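Local coordinates for protein leucine aminopeptidase 1 (Caenorhabditis elegans, PDB 2HC9) that removes N-terminal amino acids, preferably leucine, from peptides as a zinc-dependent M17 aminopeptidase that probably acts in digestion, at residues 182-185 with 186-190; 205-209 with 210-214; 366-370 with 371-375; 456-459 with 460-464. The protein carries 1 engineered substitution. All coordinates share one frame; numbering follows the deposited sequence.

Contact 1. Residues 182-185 with 186-190; sequences NILT and TDALV
T186 opens helix 186-199 directly after T185, the residue whose hydroxyl and carbonyl receive the first helical N-H groups. Its own side chain points away from 182-185, with OG1 bonded to P230 O and T229 OG1. D187 comes next, and its CB lies 3.6 Å from T185 OG1. Its carboxylate points on to a salt bridge with R208. A188 N gives the capping bond to T185 OG1, at 3.1 Å and 158°. With chi1 at 59°, that hydroxyl stands between its own backbone N and carbonyl carbon, turned to the first turn of the helix. The methyl carbon of A188, CB, also rests 3.4 Å from I183 O. L184 CD1 lies 4.0 Å from the same methyl, A188 CB. L189 N then donates to T185 O at 2.9 Å, a nearly straight bond that starts the regular helical pattern. L189 CB and L184 CD1 meet on the apolar side of this turn. An alanine at T185 would remove the capping hydroxyl and would probably leave A188 N without its mate. T185 is thus a side-chain N-cap. It serves one early helical N-H with its hydroxyl and the next with its carbonyl, while L184 adds a hydrophobic flank.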
loop_
_atom_site.group_PDB
_atom_site.type_symbol
_atom_site.label_atom_id
_atom_site.label_comp_id
_atom_site.label_asym_id
_atom_site.label_seq_id
_atom_site.Cartn_x
_atom_site.Cartn_y
_atom_site.Cartn_z
ATOM N N ASN A 182 24.782 -14.966 8.786
ATOM C CA ASN A 182 26.105 -14.409 9.130
ATOM C C ASN A 182 27.071 -15.477 9.648
ATOM O O ASN A 182 28.294 -15.301 9.656
ATOM C CB ASN A 182 26.030 -13.195 10.063
ATOM C CG ASN A 182 25.413 -13.519 11.394
ATOM O OD1 ASN A 182 24.481 -14.329 11.478
ATOM N ND2 ASN A 182 25.909 -12.880 12.449
ATOM N N ILE A 183 26.510 -16.613 10.035
ATOM C CA ILE A 183 27.327 -17.757 10.434
ATOM C C ILE A 183 27.325 -18.822 9.334
ATOM O O ILE A 183 28.392 -19.258 8.868
ATOM C CB ILE A 183 26.788 -18.329 11.753
ATOM C CG1 ILE A 183 26.902 -17.255 12.856
ATOM C CG2 ILE A 183 27.522 -19.629 12.131
ATOM C CD1 ILE A 183 26.352 -17.680 14.205
ATOM N N LEU A 184 26.126 -19.241 8.914
ATOM C CA LEU A 184 26.023 -20.196 7.791
ATOM C C LEU A 184 26.070 -19.445 6.469
ATOM O O LEU A 184 25.051 -19.221 5.792
ATOM C CB LEU A 184 24.807 -21.134 7.911
ATOM C CG LEU A 184 24.876 -22.321 6.923
ATOM C CD1 LEU A 184 25.838 -23.460 7.415
ATOM C CD2 LEU A 184 23.479 -22.883 6.695
ATOM N N THR A 185 27.280 -19.050 6.097
ATOM C CA THR A 185 27.532 -18.422 4.801
ATOM C C THR A 185 27.578 -19.469 3.684
ATOM O O THR A 185 27.530 -20.668 3.965
ATOM C CB THR A 185 28.912 -17.718 4.849
ATOM O OG1 THR A 185 29.904 -18.709 5.154
ATOM C CG2 THR A 185 28.928 -16.601 5.943
ATOM N N THR A 186 27.762 -19.044 2.427
ATOM C CA THR A 186 27.961 -20.049 1.366
ATOM C C THR A 186 29.167 -20.936 1.683
ATOM O O THR A 186 29.108 -22.167 1.515
ATOM C CB THR A 186 28.169 -19.446 -0.042
ATOM O OG1 THR A 186 29.333 -18.614 -0.043
ATOM C CG2 THR A 186 26.936 -18.615 -0.485
ATOM N N ASP A 187 30.257 -20.306 2.128
ATOM C CA ASP A 187 31.475 -21.056 2.515
ATOM C C ASP A 187 31.181 -22.086 3.603
ATOM O O ASP A 187 31.658 -23.235 3.547
ATOM C CB ASP A 187 32.534 -20.080 3.047
ATOM C CG ASP A 187 33.167 -19.215 1.936
ATOM O OD1 ASP A 187 32.972 -19.501 0.744
ATOM O OD2 ASP A 187 33.880 -18.252 2.279
ATOM N N ALA A 188 30.434 -21.668 4.622
ATOM C CA ALA A 188 30.135 -22.567 5.736
ATOM C C ALA A 188 29.246 -23.722 5.272
ATOM O O ALA A 188 29.436 -24.852 5.701
ATOM C CB ALA A 188 29.458 -21.816 6.849
ATOM N N LEU A 189 28.274 -23.443 4.403
ATOM C CA LEU A 189 27.430 -24.537 3.891
ATOM C C LEU A 189 28.198 -25.501 2.951
ATOM O O LEU A 189 27.985 -26.727 3.002
ATOM C CB LEU A 189 26.132 -24.001 3.234
ATOM C CG LEU A 189 25.131 -25.073 2.730
ATOM C CD1 LEU A 189 24.758 -26.073 3.858
ATOM C CD2 LEU A 189 23.846 -24.406 2.166
ATOM N N VAL A 190 29.098 -24.969 2.120
ATOM C CA VAL A 190 30.026 -25.844 1.378
ATOM C C VAL A 190 30.772 -26.755 2.374
ATOM O O VAL A 190 30.830 -27.985 2.186
ATOM C CB VAL A 190 31.040 -25.033 0.532
ATOM C CG1 VAL A 190 32.174 -25.950 -0.018
ATOM C CG2 VAL A 190 30.327 -24.319 -0.636
#

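Contact 2. Residues 205-209 with 210-214; sequences TVIRG and EELLK
E211 folds its carboxylate back over the end of strand 203-208, where E211 OE1 accepts from R208 N at 3.0 Å. The amide comes in from above the carboxylate plane, 58° out of it. The CG of E211 is anti to its own carbonyl carbon (chi1 -52°), and the chain is extended beyond it, which carries OE1 across to the strand. E211 N in turn donates to R208 O at 3.1 Å, so backbone and side chain of one residue grip the backbone N and O of R208. L212 N follows with a bond to G209 O. I207 CG2 packs on L212 CD2 at 3.7 Å, the two side chains crossing obliquely. Water 1 lies between V206 O and E211 OE1 and donates to both. Water 2 joins E211 OE2, 3.0 Å away, to R208 NH1, meeting the guanidinium at its edge. The charged groups themselves stay apart. The R208 guanidinium pairs instead with D187. F217, I220 and F233 close round L212. G209 makes the corner with a positive phi. This is a tight strand-to-helix turn: the axes of strand 205-208 and helix 210-214 stand at 91°. The strand runs antiparallel to strand 232-238 at one margin of the mixed sheet within this chain.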
loop_
_atom_site.group_PDB
_atom_site.type_symbol
_atom_site.label_atom_id
_atom_site.label_comp_id
_atom_site.label_asym_id
_atom_site.label_seq_id
_atom_site.Cartn_x
_atom_site.Cartn_y
_atom_site.Cartn_z
ATOM N N THR A 205 32.840 -33.025 -5.614
ATOM C CA THR A 205 33.215 -31.962 -6.562
ATOM C C THR A 205 32.727 -30.622 -6.016
ATOM O O THR A 205 31.597 -30.528 -5.582
ATOM C CB THR A 205 32.572 -32.215 -7.910
ATOM O OG1 THR A 205 32.879 -33.548 -8.328
ATOM C CG2 THR A 205 33.058 -31.189 -8.986
ATOM N N VAL A 206 33.600 -29.620 -5.995
ATOM C CA VAL A 206 33.242 -28.268 -5.556
ATOM C C VAL A 206 33.683 -27.329 -6.654
ATOM O O VAL A 206 34.861 -27.291 -7.016
ATOM C CB VAL A 206 33.921 -27.888 -4.206
ATOM C CG1 VAL A 206 33.634 -26.412 -3.828
ATOM C CG2 VAL A 206 33.444 -28.817 -3.094
ATOM N N ILE A 207 32.730 -26.579 -7.202
ATOM C CA ILE A 207 33.024 -25.583 -8.234
ATOM C C ILE A 207 32.568 -24.247 -7.660
ATOM O O ILE A 207 31.422 -24.110 -7.237
ATOM C CB ILE A 207 32.265 -25.893 -9.554
ATOM C CG1 ILE A 207 32.554 -27.331 -10.043
ATOM C CG2 ILE A 207 32.621 -24.869 -10.641
ATOM C CD1 ILE A 207 31.698 -27.756 -11.230
ATOM N N ARG A 208 33.465 -23.280 -7.594
ATOM C CA ARG A 208 33.258 -22.156 -6.684
ATOM C C ARG A 208 33.638 -20.832 -7.355
ATOM O O ARG A 208 34.605 -20.801 -8.093
ATOM C CB ARG A 208 34.139 -22.411 -5.466
ATOM C CG ARG A 208 33.895 -21.512 -4.358
ATOM C CD ARG A 208 34.418 -22.119 -3.077
ATOM N NE ARG A 208 34.387 -21.074 -2.071
ATOM C CZ ARG A 208 35.404 -20.264 -1.816
ATOM N NH1 ARG A 208 36.551 -20.424 -2.477
ATOM N NH2 ARG A 208 35.287 -19.323 -0.889
ATOM N N GLY A 209 32.880 -19.753 -7.104
ATOM C CA GLY A 209 33.301 -18.402 -7.511
ATOM C C GLY A 209 33.439 -18.297 -9.020
ATOM O O GLY A 209 32.546 -18.754 -9.773
ATOM N N GLU A 210 34.580 -17.764 -9.472
ATOM C CA GLU A 210 34.806 -17.565 -10.911
ATOM C C GLU A 210 34.861 -18.869 -11.707
ATOM O O GLU A 210 34.619 -18.850 -12.914
ATOM C CB GLU A 210 36.061 -16.714 -11.181
ATOM C CG GLU A 210 36.004 -15.319 -10.559
ATOM C CD GLU A 210 34.860 -14.499 -11.105
ATOM O OE1 GLU A 210 34.817 -14.317 -12.342
ATOM O OE2 GLU A 210 34.012 -14.041 -10.300
ATOM N N GLU A 211 35.153 -19.990 -11.035
ATOM C CA GLU A 211 35.139 -21.290 -11.724
ATOM C C GLU A 211 33.750 -21.608 -12.242
ATOM O O GLU A 211 33.616 -22.236 -13.273
ATOM C CB GLU A 211 35.602 -22.449 -10.812
ATOM C CG GLU A 211 36.935 -22.235 -10.100
ATOM C CD GLU A 211 37.045 -23.010 -8.768
ATOM O OE1 GLU A 211 36.228 -23.942 -8.473
ATOM O OE2 GLU A 211 37.955 -22.652 -7.985
ATOM N N LEU A 212 32.713 -21.157 -11.534
ATOM C CA LEU A 212 31.328 -21.344 -12.012
ATOM C C LEU A 212 31.048 -20.586 -13.313
ATOM O O LEU A 212 30.450 -21.142 -14.255
ATOM C CB LEU A 212 30.302 -20.935 -10.947
ATOM C CG LEU A 212 30.177 -21.812 -9.705
ATOM C CD1 LEU A 212 29.382 -21.056 -8.641
ATOM C CD2 LEU A 212 29.469 -23.114 -10.022
ATOM N N LEU A 213 31.455 -19.318 -13.341
ATOM C CA LEU A 213 31.343 -18.489 -14.535
ATOM C C LEU A 213 32.049 -19.152 -15.708
ATOM O O LEU A 213 31.458 -19.296 -16.791
ATOM C CB LEU A 213 31.950 -17.098 -14.291
ATOM C CG LEU A 213 31.915 -16.135 -15.502
ATOM C CD1 LEU A 213 30.496 -15.892 -15.979
ATOM C CD2 LEU A 213 32.568 -14.809 -15.126
ATOM N N LYS A 214 33.318 -19.529 -15.503
ATOM C CA LYS A 214 34.111 -20.158 -16.574
ATOM C C LYS A 214 33.516 -21.457 -17.060
ATOM O O LYS A 214 33.608 -21.753 -18.246
ATOM C CB LYS A 214 35.560 -20.368 -16.163
ATOM C CG LYS A 214 36.263 -19.069 -15.826
ATOM C CD LYS A 214 37.764 -19.302 -15.636
ATOM C CE LYS A 214 38.480 -18.028 -15.231
ATOM N NZ LYS A 214 38.171 -17.677 -13.825
HETATM O O HOH W 1 36.781 -25.544 -6.279
HETATM O O HOH W 2 37.689 -21.836 -5.064
#

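Contact 3. Residues 366-370 with 371-375; sequences AQAWL and SGRLH
Q367 NE2 is the donor that ties this turn together, with two acceptors. One is S371 OG, 2.8 Å from Q367 NE2 and almost in the plane of the amide. The other is G372 O, tilted 19° from that plane and approached nearly end-on to its carbonyl. The Q367 side chain gets there by a bend: CG is anti to the backbone N (chi1 168°), and chi2 of -83° swings the amide over the end of the helix. S371 OG passes the chain on, donating to H375 O at 2.7 Å. The serine hydroxyl is therefore both acceptor and donor, and its rotation is fixed from two sides. The other end of the amide is used as well, since Q367 OE1 probably accepts from A460 N. In the backbone, S371 N donates to Q367 O at 2.9 Å, a nearly straight bond. The same carbonyl also receives L370 N. The next bond, G372 N to A368 O at 3.0 Å, is weak. G372 then leaves helical geometry with positive phi, ending the helix. The A368 methyl lies over one face of the R373 guanidinium, with A368 CB 3.8 Å from R373 NH1 and offset toward the rim. The contact thus closes short helix 367-371 and leads into strand 376-380. S371 and L370 pack on A377 of that strand, and Q367 touches S434 of helix 433-442. W369 and R373 lie at a subunit interface: W369 packs on A366 and R373 on M429 of a neighbouring subunit.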
loop_
_atom_site.group_PDB
_atom_site.type_symbol
_atom_site.label_atom_id
_atom_site.label_comp_id
_atom_site.label_asym_id
_atom_site.label_seq_id
_atom_site.Cartn_x
_atom_site.Cartn_y
_atom_site.Cartn_z
ATOM N N ALA A 366 3.921 -18.578 -2.968
ATOM C CA ALA A 366 2.697 -19.098 -3.599
ATOM C C ALA A 366 2.409 -20.560 -3.260
ATOM O O ALA A 366 1.248 -20.985 -3.297
ATOM C CB ALA A 366 2.771 -18.927 -5.095
ATOM N N GLN A 367 3.453 -21.329 -2.928
ATOM C CA GLN A 367 3.277 -22.764 -2.618
ATOM C C GLN A 367 2.205 -23.030 -1.527
ATOM O O GLN A 367 1.415 -23.950 -1.664
ATOM C CB GLN A 367 4.649 -23.426 -2.322
ATOM C CG GLN A 367 4.585 -24.848 -1.712
ATOM C CD GLN A 367 4.368 -24.800 -0.203
ATOM O OE1 GLN A 367 5.094 -24.104 0.517
ATOM N NE2 GLN A 367 3.350 -25.506 0.274
ATOM N N ALA A 368 2.174 -22.202 -0.473
ATOM C CA ALA A 368 1.193 -22.335 0.621
ATOM C C ALA A 368 -0.259 -22.186 0.112
ATOM O O ALA A 368 -1.194 -22.753 0.695
ATOM C CB ALA A 368 1.475 -21.306 1.707
ATOM N N TRP A 369 -0.445 -21.410 -0.962
ATOM C CA TRP A 369 -1.801 -21.239 -1.534
ATOM C C TRP A 369 -2.225 -22.445 -2.387
ATOM O O TRP A 369 -3.401 -22.612 -2.721
ATOM C CB TRP A 369 -1.895 -19.926 -2.335
ATOM C CG TRP A 369 -1.694 -18.695 -1.473
ATOM C CD1 TRP A 369 -0.598 -18.402 -0.681
ATOM C CD2 TRP A 369 -2.591 -17.593 -1.326
ATOM N NE1 TRP A 369 -0.782 -17.196 -0.050
ATOM C CE2 TRP A 369 -1.998 -16.681 -0.425
ATOM C CE3 TRP A 369 -3.830 -17.288 -1.866
ATOM C CZ2 TRP A 369 -2.608 -15.480 -0.070
ATOM C CZ3 TRP A 369 -4.448 -16.092 -1.494
ATOM C CH2 TRP A 369 -3.836 -15.208 -0.607
ATOM N N LEU A 370 -1.259 -23.278 -2.748
ATOM C CA LEU A 370 -1.544 -24.477 -3.510
ATOM C C LEU A 370 -1.727 -25.694 -2.594
ATOM O O LEU A 370 -2.742 -26.405 -2.679
ATOM C CB LEU A 370 -0.445 -24.707 -4.554
ATOM C CG LEU A 370 -0.709 -25.775 -5.634
ATOM C CD1 LEU A 370 0.131 -25.444 -6.891
ATOM C CD2 LEU A 370 -0.323 -27.177 -5.104
ATOM N N SER A 371 -0.735 -25.955 -1.733
ATOM C CA SER A 371 -0.720 -27.186 -0.935
ATOM C C SER A 371 -0.773 -26.939 0.571
ATOM O O SER A 371 -0.731 -27.889 1.352
ATOM C CB SER A 371 0.509 -28.044 -1.291
ATOM O OG SER A 371 1.733 -27.404 -0.937
ATOM N N GLY A 372 -0.882 -25.674 0.984
ATOM C CA GLY A 372 -0.941 -25.369 2.415
ATOM C C GLY A 372 0.438 -25.476 3.067
ATOM O O GLY A 372 1.464 -25.507 2.375
ATOM N N ARG A 373 0.464 -25.535 4.394
ATOM C CA ARG A 373 1.735 -25.364 5.122
ATOM C C ARG A 373 2.373 -26.670 5.580
ATOM O O ARG A 373 3.510 -26.667 6.052
ATOM C CB ARG A 373 1.574 -24.390 6.296
ATOM C CG ARG A 373 1.139 -23.001 5.827
ATOM C CD ARG A 373 1.252 -21.939 6.897
ATOM N NE ARG A 373 0.931 -20.637 6.294
ATOM C CZ ARG A 373 1.722 -19.952 5.455
ATOM N NH1 ARG A 373 2.934 -20.389 5.124
ATOM N NH2 ARG A 373 1.309 -18.803 4.946
ATOM N N LEU A 374 1.649 -27.778 5.439
ATOM C CA LEU A 374 2.136 -29.094 5.872
ATOM C C LEU A 374 2.588 -29.973 4.704
ATOM O O LEU A 374 3.350 -30.918 4.899
ATOM C CB LEU A 374 1.033 -29.830 6.649
ATOM C CG LEU A 374 0.871 -29.512 8.131
ATOM C CD1 LEU A 374 0.484 -28.072 8.370
ATOM C CD2 LEU A 374 -0.157 -30.455 8.733
ATOM N N HIS A 375 2.115 -29.665 3.491
ATOM C CA HIS A 375 2.397 -30.506 2.316
ATOM C C HIS A 375 3.394 -29.802 1.390
ATOM O O HIS A 375 3.165 -28.645 0.967
ATOM C CB HIS A 375 1.112 -30.739 1.487
ATOM C CG HIS A 375 0.105 -31.632 2.145
ATOM N ND1 HIS A 375 -0.582 -31.275 3.286
ATOM C CD2 HIS A 375 -0.339 -32.871 1.808
ATOM C CE1 HIS A 375 -1.434 -32.233 3.600
ATOM N NE2 HIS A 375 -1.304 -33.215 2.721
#

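Contact 4. Residues 456-459 with 460-464; sequences LDIA and APAEV
I458 holds CG1 between its backbone N and carbonyl carbon, with chi1 at 62°. This carries I458 CD1 along the turn to the A462 methyl carbon, CB, 4.2 Å away. I458 CB lies 4.3 Å from P461 CG. E463 starts with a similar first torsion, 60°, and then runs extended, which brings its carboxylate back beside A459. Water 3 links the two, donating to A459 O and, at 2.7 Å, to E463 OE1. The other carboxylate oxygen, OE2, forms a salt bridge with R274. The backbone bond across the turn runs from A462 N to I458 O, at 3.0 Å and 142°. P461 CD leans on the same oxygen, I458 O, at 3.4 Å, and A462 CB touches I458 O at 3.2 Å. Two carbon groups thus flank I458 O, which within the turn accepts from A462 N. A glycine in place of P461 would remove the ring from I458 and would probably open a gap there and leave the backbone freer to turn. A type I beta turn from A460 to E463 overlaps it, closed by E463 N to A460 O. The contact carries the chain from strand 452-457, paired with strands 356-361 and 376-380, into the small hairpin of strands 463-464 and 467-468. Helix 367-371 lies against it, Q367 touching A459 and P461.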
loop_
_atom_site.group_PDB
_atom_site.type_symbol
_atom_site.label_atom_id
_atom_site.label_comp_id
_atom_site.label_asym_id
_atom_site.label_seq_id
_atom_site.Cartn_x
_atom_site.Cartn_y
_atom_site.Cartn_z
ATOM N N LEU A 456 10.009 -30.322 -6.129
ATOM C CA LEU A 456 9.258 -30.349 -4.886
ATOM C C LEU A 456 9.481 -29.002 -4.188
ATOM O O LEU A 456 10.609 -28.682 -3.799
ATOM C CB LEU A 456 9.755 -31.507 -3.982
ATOM C CG LEU A 456 8.992 -31.686 -2.651
ATOM C CD1 LEU A 456 7.508 -32.028 -2.890
ATOM C CD2 LEU A 456 9.657 -32.775 -1.811
ATOM N N ASP A 457 8.414 -28.230 -4.017
ATOM C CA ASP A 457 8.482 -26.915 -3.359
ATOM C C ASP A 457 8.048 -27.063 -1.896
ATOM O O ASP A 457 6.903 -27.450 -1.593
ATOM C CB ASP A 457 7.542 -25.946 -4.107
ATOM C CG ASP A 457 7.712 -24.470 -3.701
ATOM O OD1 ASP A 457 8.290 -24.119 -2.648
ATOM O OD2 ASP A 457 7.229 -23.618 -4.482
ATOM N N ILE A 458 8.971 -26.741 -0.996
ATOM C CA ILE A 458 8.782 -27.031 0.428
ATOM C C ILE A 458 8.850 -25.749 1.278
ATOM O O ILE A 458 9.095 -25.809 2.490
ATOM C CB ILE A 458 9.818 -28.079 0.944
ATOM C CG1 ILE A 458 11.268 -27.543 0.807
ATOM C CG2 ILE A 458 9.666 -29.392 0.168
ATOM C CD1 ILE A 458 12.318 -28.339 1.661
ATOM N N ALA A 459 8.596 -24.593 0.660
ATOM C CA ALA A 459 8.760 -23.318 1.368
ATOM C C ALA A 459 8.084 -23.316 2.735
ATOM O O ALA A 459 8.708 -22.982 3.749
ATOM C CB ALA A 459 8.235 -22.174 0.498
ATOM N N ALA A 460 6.804 -23.668 2.781
ATOM C CA ALA A 460 6.077 -23.633 4.060
ATOM C C ALA A 460 6.322 -24.866 4.950
ATOM O O ALA A 460 6.521 -24.703 6.160
ATOM C CB ALA A 460 4.551 -23.390 3.835
ATOM N N PRO A 461 6.238 -26.104 4.390
ATOM C CA PRO A 461 6.444 -27.265 5.303
ATOM C C PRO A 461 7.829 -27.407 5.908
ATOM O O PRO A 461 7.994 -28.186 6.853
ATOM C CB PRO A 461 6.141 -28.502 4.436
ATOM C CG PRO A 461 6.115 -28.029 3.037
ATOM C CD PRO A 461 5.847 -26.531 3.035
ATOM N N ALA A 462 8.803 -26.667 5.376
ATOM C CA ALA A 462 10.170 -26.672 5.925
ATOM C C ALA A 462 10.281 -25.965 7.271
ATOM O O ALA A 462 11.342 -26.013 7.892
ATOM C CB ALA A 462 11.162 -26.046 4.931
ATOM N N GLU A 463 9.211 -25.308 7.726
ATOM C CA GLU A 463 9.291 -24.550 8.972
ATOM C C GLU A 463 7.974 -24.533 9.717
ATOM O O GLU A 463 6.914 -24.593 9.095
ATOM C CB GLU A 463 9.741 -23.125 8.677
ATOM C CG GLU A 463 8.804 -22.347 7.752
ATOM C CD GLU A 463 9.338 -20.943 7.527
ATOM O OE1 GLU A 463 10.357 -20.808 6.843
ATOM O OE2 GLU A 463 8.776 -19.997 8.075
ATOM N N VAL A 464 8.030 -24.470 11.052
ATOM C CA VAL A 464 6.848 -24.146 11.862
ATOM C C VAL A 464 7.303 -23.126 12.901
ATOM O O VAL A 464 8.267 -23.367 13.633
ATOM C CB VAL A 464 6.303 -25.392 12.626
ATOM C CG1 VAL A 464 5.186 -24.992 13.591
ATOM C CG2 VAL A 464 5.801 -26.447 11.667
HETATM O O HOH W 3 11.225 -22.414 4.863
#

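Contacts 3 and 4 are buried and adjoin, their centres 8 Å apart, with the Q367 amide as the join. Contact 1 is partly buried and contact 2 lies at the surface. These two also meet, through the salt bridge of D187 with R208 and through V190 on V206, so helix 186-199 packs against strand 203-208. Contacts 2 and 4 both include strands of the same mixed sheet, about 21 Å apart at their nearest atoms. Chemistry follows place. A hydroxyl caps a helix start in contact 1, and waters and a carboxylate finish contact 2. Contact 3 relies on an amide, contact 4 on a backbone bond, apolar packing of I458, P461 and A462, and a water to E463.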